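Local coordinates for beta-gamma-crystallin (Geodia cydonium, PDB 4IAU), which is of unknown function but belongs to the beta/gamma-crystallin family and binds calcium, at residues S14-T19 with T27-V32; K36-F41 with S115-Q120. All coordinates share one frame; numbering follows the deposited sequence.

Contact 1 (S14-T19 with T27-V32)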
loop_
_atom_site.group_PDB
_atom_site.type_symbol
_atom_site.label_atom_id
_atom_site.label_comp_id
_atom_site.label_asym_id
_atom_site.label_seq_id
_atom_site.Cartn_x
_atom_site.Cartn_y
_atom_site.Cartn_z
ATOM N N SER A 14 11.032 -10.418 22.087
ATOM C CA SER A 14 11.084 -11.500 21.111
ATOM C C SER A 14 10.935 -10.932 19.712
ATOM O O SER A 14 10.089 -10.066 19.481
ATOM C CB SER A 14 10.045 -12.589 21.352
ATOM O OG SER A 14 8.752 -12.040 21.185
ATOM N N SER A 15 11.652 -11.445 18.773
ATOM C CA SER A 15 11.726 -10.882 17.422
ATOM C C SER A 15 11.367 -11.918 16.387
ATOM O O SER A 15 11.626 -13.111 16.539
ATOM C CB SER A 15 13.082 -10.287 17.155
ATOM O OG SER A 15 14.119 -11.199 17.381
ATOM N N GLN A 16 10.799 -11.417 15.278
ATOM C CA GLN A 16 10.533 -12.259 14.121
ATOM C C GLN A 16 10.702 -11.420 12.879
ATOM O O GLN A 16 10.356 -10.236 12.854
ATOM C CB GLN A 16 9.103 -12.815 14.188
ATOM C CG GLN A 16 8.838 -13.897 13.153
ATOM C CD GLN A 16 7.526 -14.586 13.309
ATOM O OE1 GLN A 16 6.716 -14.242 14.165
ATOM N NE2 GLN A 16 7.281 -15.591 12.468
ATOM N N ASP A 17 11.208 -12.072 11.814
ATOM C CA ASP A 17 11.317 -11.418 10.524
ATOM C C ASP A 17 10.206 -11.940 9.600
ATOM O O ASP A 17 9.819 -13.082 9.657
ATOM C CB ASP A 17 12.663 -11.708 9.889
ATOM C CG ASP A 17 13.861 -11.189 10.671
ATOM O OD1 ASP A 17 13.686 -10.343 11.534
ATOM O OD2 ASP A 17 14.997 -11.709 10.375
ATOM N N PHE A 18 9.728 -11.035 8.731
ATOM C CA PHE A 18 8.696 -11.337 7.766
ATOM C C PHE A 18 9.142 -10.877 6.395
ATOM O O PHE A 18 9.786 -9.835 6.238
ATOM C CB PHE A 18 7.416 -10.595 8.139
ATOM C CG PHE A 18 6.871 -11.015 9.488
ATOM C CD1 PHE A 18 7.344 -10.385 10.645
ATOM C CD2 PHE A 18 5.937 -12.024 9.596
ATOM C CE1 PHE A 18 6.893 -10.774 11.901
ATOM C CE2 PHE A 18 5.472 -12.408 10.854
ATOM C CZ PHE A 18 5.959 -11.798 11.992
ATOM N N THR A 19 8.731 -11.650 5.363
ATOM C CA THR A 19 9.077 -11.364 3.982
ATOM C C THR A 19 7.839 -11.362 3.101
ATOM O O THR A 19 7.965 -11.228 1.885
ATOM C CB THR A 19 10.065 -12.390 3.426
ATOM O OG1 THR A 19 9.504 -13.690 3.523
ATOM C CG2 THR A 19 11.355 -12.369 4.254
ATOM N N THR A 27 0.701 -12.548 17.392
ATOM C CA THR A 27 1.619 -11.889 18.268
ATOM C C THR A 27 1.403 -10.384 18.238
ATOM O O THR A 27 1.167 -9.822 17.179
ATOM C CB THR A 27 3.068 -12.187 17.841
ATOM O OG1 THR A 27 3.340 -13.582 18.039
ATOM C CG2 THR A 27 4.093 -11.458 18.710
ATOM N N ASP A 28 1.495 -9.740 19.392
ATOM C CA ASP A 28 1.470 -8.288 19.518
ATOM C C ASP A 28 2.894 -7.764 19.421
ATOM O O ASP A 28 3.739 -8.050 20.289
ATOM C CB ASP A 28 0.863 -7.849 20.824
ATOM C CG ASP A 28 -0.622 -8.085 20.967
ATOM O OD1 ASP A 28 -1.293 -8.385 19.994
ATOM O OD2 ASP A 28 -1.112 -7.928 22.100
ATOM N N PHE A 29 3.194 -6.992 18.378
ATOM C CA PHE A 29 4.493 -6.389 18.191
ATOM C C PHE A 29 4.492 -4.927 18.590
ATOM O O PHE A 29 3.471 -4.226 18.403
ATOM C CB PHE A 29 4.950 -6.584 16.756
ATOM C CG PHE A 29 5.255 -8.026 16.364
ATOM C CD1 PHE A 29 6.381 -8.662 16.882
ATOM C CD2 PHE A 29 4.463 -8.739 15.485
ATOM C CE1 PHE A 29 6.692 -9.953 16.535
ATOM C CE2 PHE A 29 4.804 -9.995 15.116
ATOM C CZ PHE A 29 5.909 -10.631 15.628
ATOM N N ALA A 30 5.619 -4.468 19.086
ATOM C CA ALA A 30 5.773 -3.105 19.601
ATOM C C ALA A 30 6.834 -2.287 18.847
ATOM O O ALA A 30 6.729 -1.055 18.877
ATOM C CB ALA A 30 6.113 -3.152 21.072
ATOM N N ARG A 31 7.846 -2.902 18.276
ATOM C CA ARG A 31 8.948 -2.187 17.617
ATOM C C ARG A 31 9.196 -2.818 16.260
ATOM O O ARG A 31 8.867 -3.980 16.015
ATOM C CB ARG A 31 10.219 -2.184 18.477
ATOM C CG ARG A 31 10.034 -1.427 19.771
ATOM C CD ARG A 31 11.364 -1.122 20.507
ATOM N NE ARG A 31 11.967 -2.284 20.947
ATOM C CZ ARG A 31 13.251 -2.466 21.199
ATOM N NH1 ARG A 31 14.185 -1.557 20.958
ATOM N NH2 ARG A 31 13.566 -3.666 21.620
ATOM N N VAL A 32 9.798 -2.010 15.388
ATOM C CA VAL A 32 9.920 -2.370 13.970
ATOM C C VAL A 32 11.235 -1.874 13.405
ATOM O O VAL A 32 11.715 -0.781 13.753
ATOM C CB VAL A 32 8.737 -1.745 13.198
ATOM C CG1 VAL A 32 8.688 -0.223 13.319
ATOM C CG2 VAL A 32 8.736 -2.181 11.716
#

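Contact 2 (K36-F41 with S115-Q120)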
loop_
_atom_site.group_PDB
_atom_site.type_symbol
_atom_site.label_atom_id
_atom_site.label_comp_id
_atom_site.label_asym_id
_atom_site.label_seq_id
_atom_site.Cartn_x
_atom_site.Cartn_y
_atom_site.Cartn_z
ATOM N N LYS A 36 14.377 -4.308 4.204
ATOM C CA LYS A 36 14.314 -4.290 2.749
ATOM C C LYS A 36 12.898 -3.919 2.329
ATOM O O LYS A 36 11.922 -4.488 2.788
ATOM C CB LYS A 36 14.643 -5.634 2.098
ATOM C CG LYS A 36 15.987 -6.223 2.435
ATOM C CD LYS A 36 16.112 -7.627 1.749
ATOM C CE LYS A 36 17.372 -8.273 2.127
ATOM N NZ LYS A 36 17.273 -9.646 1.501
ATOM N N GLY A 37 12.806 -2.982 1.396
ATOM C CA GLY A 37 11.541 -2.653 0.763
ATOM C C GLY A 37 10.791 -1.564 1.515
ATOM O O GLY A 37 11.366 -0.687 2.157
HETATM N N MSE A 38 9.463 -1.589 1.374
HETATM C CA MSE A 38 8.563 -0.631 1.983
HETATM C C MSE A 38 7.357 -1.415 2.506
HETATM O O MSE A 38 6.853 -2.283 1.791
HETATM C CB MSE A 38 8.090 0.406 0.976
HETATM C CG MSE A 38 9.179 1.313 0.497
HETATM SE SE MSE A 38 8.437 2.712 -0.661
HETATM C CE MSE A 38 6.590 2.435 -0.219
ATOM N N TRP A 39 6.921 -1.118 3.716
ATOM C CA TRP A 39 5.866 -1.857 4.334
ATOM C C TRP A 39 4.782 -0.927 4.880
ATOM O O TRP A 39 5.069 0.178 5.303
ATOM C CB TRP A 39 6.400 -2.721 5.495
ATOM C CG TRP A 39 7.279 -3.844 5.052
ATOM C CD1 TRP A 39 8.548 -3.752 4.552
ATOM C CD2 TRP A 39 6.946 -5.227 5.038
ATOM N NE1 TRP A 39 9.034 -5.009 4.246
ATOM C CE2 TRP A 39 8.071 -5.931 4.544
ATOM C CE3 TRP A 39 5.812 -5.971 5.450
ATOM C CZ2 TRP A 39 8.078 -7.335 4.419
ATOM C CZ3 TRP A 39 5.812 -7.357 5.323
ATOM C CH2 TRP A 39 6.952 -8.015 4.804
ATOM N N ILE A 40 3.559 -1.432 4.940
ATOM C CA ILE A 40 2.451 -0.704 5.533
ATOM C C ILE A 40 1.891 -1.576 6.637
ATOM O O ILE A 40 1.698 -2.790 6.475
ATOM C CB ILE A 40 1.336 -0.337 4.519
ATOM C CG1 ILE A 40 1.923 0.187 3.227
ATOM C CG2 ILE A 40 0.387 0.676 5.155
ATOM C CD1 ILE A 40 0.978 0.430 2.112
ATOM N N PHE A 41 1.636 -0.946 7.779
ATOM C CA PHE A 41 1.118 -1.551 8.995
ATOM C C PHE A 41 -0.253 -0.980 9.288
ATOM O O PHE A 41 -0.473 0.223 9.092
ATOM C CB PHE A 41 2.059 -1.339 10.183
ATOM C CG PHE A 41 3.471 -1.840 9.876
ATOM C CD1 PHE A 41 4.332 -1.002 9.158
ATOM C CD2 PHE A 41 3.875 -3.114 10.268
ATOM C CE1 PHE A 41 5.567 -1.528 8.800
ATOM C CE2 PHE A 41 5.095 -3.614 9.870
ATOM C CZ PHE A 41 5.913 -2.808 9.121
ATOM N N SER A 115 -6.856 4.822 -3.147
ATOM C CA SER A 115 -5.535 5.360 -2.864
ATOM C C SER A 115 -4.508 4.601 -3.697
ATOM O O SER A 115 -4.805 3.562 -4.310
ATOM C CB SER A 115 -5.183 5.329 -1.369
ATOM O OG SER A 115 -5.149 3.995 -0.862
ATOM N N ALA A 116 -3.265 5.133 -3.726
ATOM C CA ALA A 116 -2.226 4.520 -4.537
ATOM C C ALA A 116 -0.850 4.935 -4.038
ATOM O O ALA A 116 -0.671 6.047 -3.549
ATOM C CB ALA A 116 -2.314 4.907 -6.004
ATOM N N LEU A 117 0.116 4.040 -4.242
ATOM C CA LEU A 117 1.517 4.327 -4.084
ATOM C C LEU A 117 2.193 4.134 -5.431
ATOM O O LEU A 117 2.176 3.032 -5.962
ATOM C CB LEU A 117 2.178 3.417 -3.034
ATOM C CG LEU A 117 1.666 3.653 -1.625
ATOM C CD1 LEU A 117 2.172 2.554 -0.678
ATOM C CD2 LEU A 117 2.095 5.019 -1.107
ATOM N N ILE A 118 2.798 5.206 -5.967
ATOM C CA ILE A 118 3.522 5.102 -7.227
ATOM C C ILE A 118 5.001 5.174 -6.888
ATOM O O ILE A 118 5.500 6.218 -6.446
ATOM C CB ILE A 118 3.129 6.168 -8.255
ATOM C CG1 ILE A 118 1.623 6.137 -8.520
ATOM C CG2 ILE A 118 3.925 5.940 -9.523
ATOM C CD1 ILE A 118 1.116 7.107 -9.565
ATOM N N SER A 119 5.716 4.070 -7.099
ATOM C CA SER A 119 7.147 4.044 -6.835
ATOM C C SER A 119 7.968 4.388 -8.070
ATOM O O SER A 119 9.033 4.997 -7.957
ATOM C CB SER A 119 7.594 2.692 -6.274
ATOM O OG SER A 119 9.005 2.668 -6.040
ATOM N N GLN A 120 7.531 3.985 -9.248
ATOM C CA GLN A 120 8.309 4.164 -10.453
ATOM C C GLN A 120 7.358 4.422 -11.601
ATOM O O GLN A 120 6.281 3.845 -11.657
ATOM C CB GLN A 120 9.126 2.902 -10.765
ATOM C CG GLN A 120 10.292 3.098 -11.683
ATOM C CD GLN A 120 10.964 1.762 -11.964
ATOM O OE1 GLN A 120 12.097 1.488 -11.471
ATOM N NE2 GLN A 120 10.437 0.709 -12.533
#

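Contact 1 (S14-T19 with T27-V32)
The Phe18 and Phe29 rings meet between strand 15-18 and segment 27-32, which runs into strand 31-36; both belong to the N-terminal Greek key of this beta/gamma-crystallin. Phe18 brings CZ and CE1 against CE2 and CZ of Phe29, the nearest pair being Phe18 CZ and Phe29 CE2 at 3.8 Å. The side chains reach toward each other from their two backbones, with ring centroids 5.7 Å apart and planes at 83°. Gln16 takes the rim of the Phe29 ring. Its CG is anti to the backbone N (chi1 -170°) and the chain stays extended, which brings the amide to the ring's edge, turned 61° from its plane; OE1 then sits in the ring plane, 4.0 Å from Phe29 CZ. Thr27 CG2 rests over one face of the same ring, 3.6 Å above the plane and offset toward the rim. Strand 5-9 lies between strands 15-18 and 31-36 in the sheet, which is why no hydrogen bond joins the two segments; Phe29 also rests on its Leu8. Phe18 has a second aromatic partner, Phe76, in an edge-to-face pair. Were Phe18 replaced by an alanine, a gap would probably open beside Phe29 CE2 and CZ, and Phe76 would lose this edge-to-face neighbour. Farther out, Ala30 and Arg31 both face Val9 in a classic beta bulge, and Asp28 OD1 forms a salt bridge with Arg74 NH1.

Contact 2 (K36-F41 with S115-Q120)
Leu117, on strand 115-118, touches Ile40 and selenomethionine Met38 on strand 38-42. It is the one residue of its strand that carries the contact. With its CG anti to the carbonyl carbon (chi1 -66°), it sends CD1 across to Ile40, whose CG1 is anti to its own carbonyl carbon and whose chain runs on extended (chi2 173°). The two methyls meet tip to tip, Leu117 CD1 to Ile40 CD1, at 3.7 Å. In the conformer given, Met38 CE lies looser, 4.4 Å from Leu117 CD1. Tyr89 and Phe94 touch both Ile40 and Leu117, which makes this a shared apolar cluster. Past the strand, the CA of Ser119 lies 10.1 Å from the CA of Met38 in the conformers given, too far for backbone pairing; the Ser119 hydroxyl is bonded to Gln83 N. No hydrogen bond crosses the contact; the two strands lie in separate antiparallel sheets, and the segments are 74 residues apart in sequence. Such apolar docking of one sheet on another is consistent with an interface between two Greek-key domains, one that probably departs from the usual crystallin pairing.

Overall arrangement
Contact 1 comes first along the chain and closes before contact 2 opens, with about 19 Å between their centres. Contact 1 is centred about 19 Å from the middle of the chain, contact 2 about 5 Å. Contact 1 stays within one sheet's neighbourhood, that of strands 15-18 and 31-36, whereas contact 2 links strand 38-42 to strand 115-118 of another sheet. Strand 31-36 is followed directly by strand 38-42, yet the two lie in different sheets. These sheets meet where Val32 CG2 is 3.9 Å from Phe41 CZ, in the conformer given, and Phe18 O is 3.5 Å from Trp39 CZ2. Strand 38-42 thus presents Trp39 and Phe41 to the N-terminal half, and Met38 and Ile40 to what is probably the partner domain.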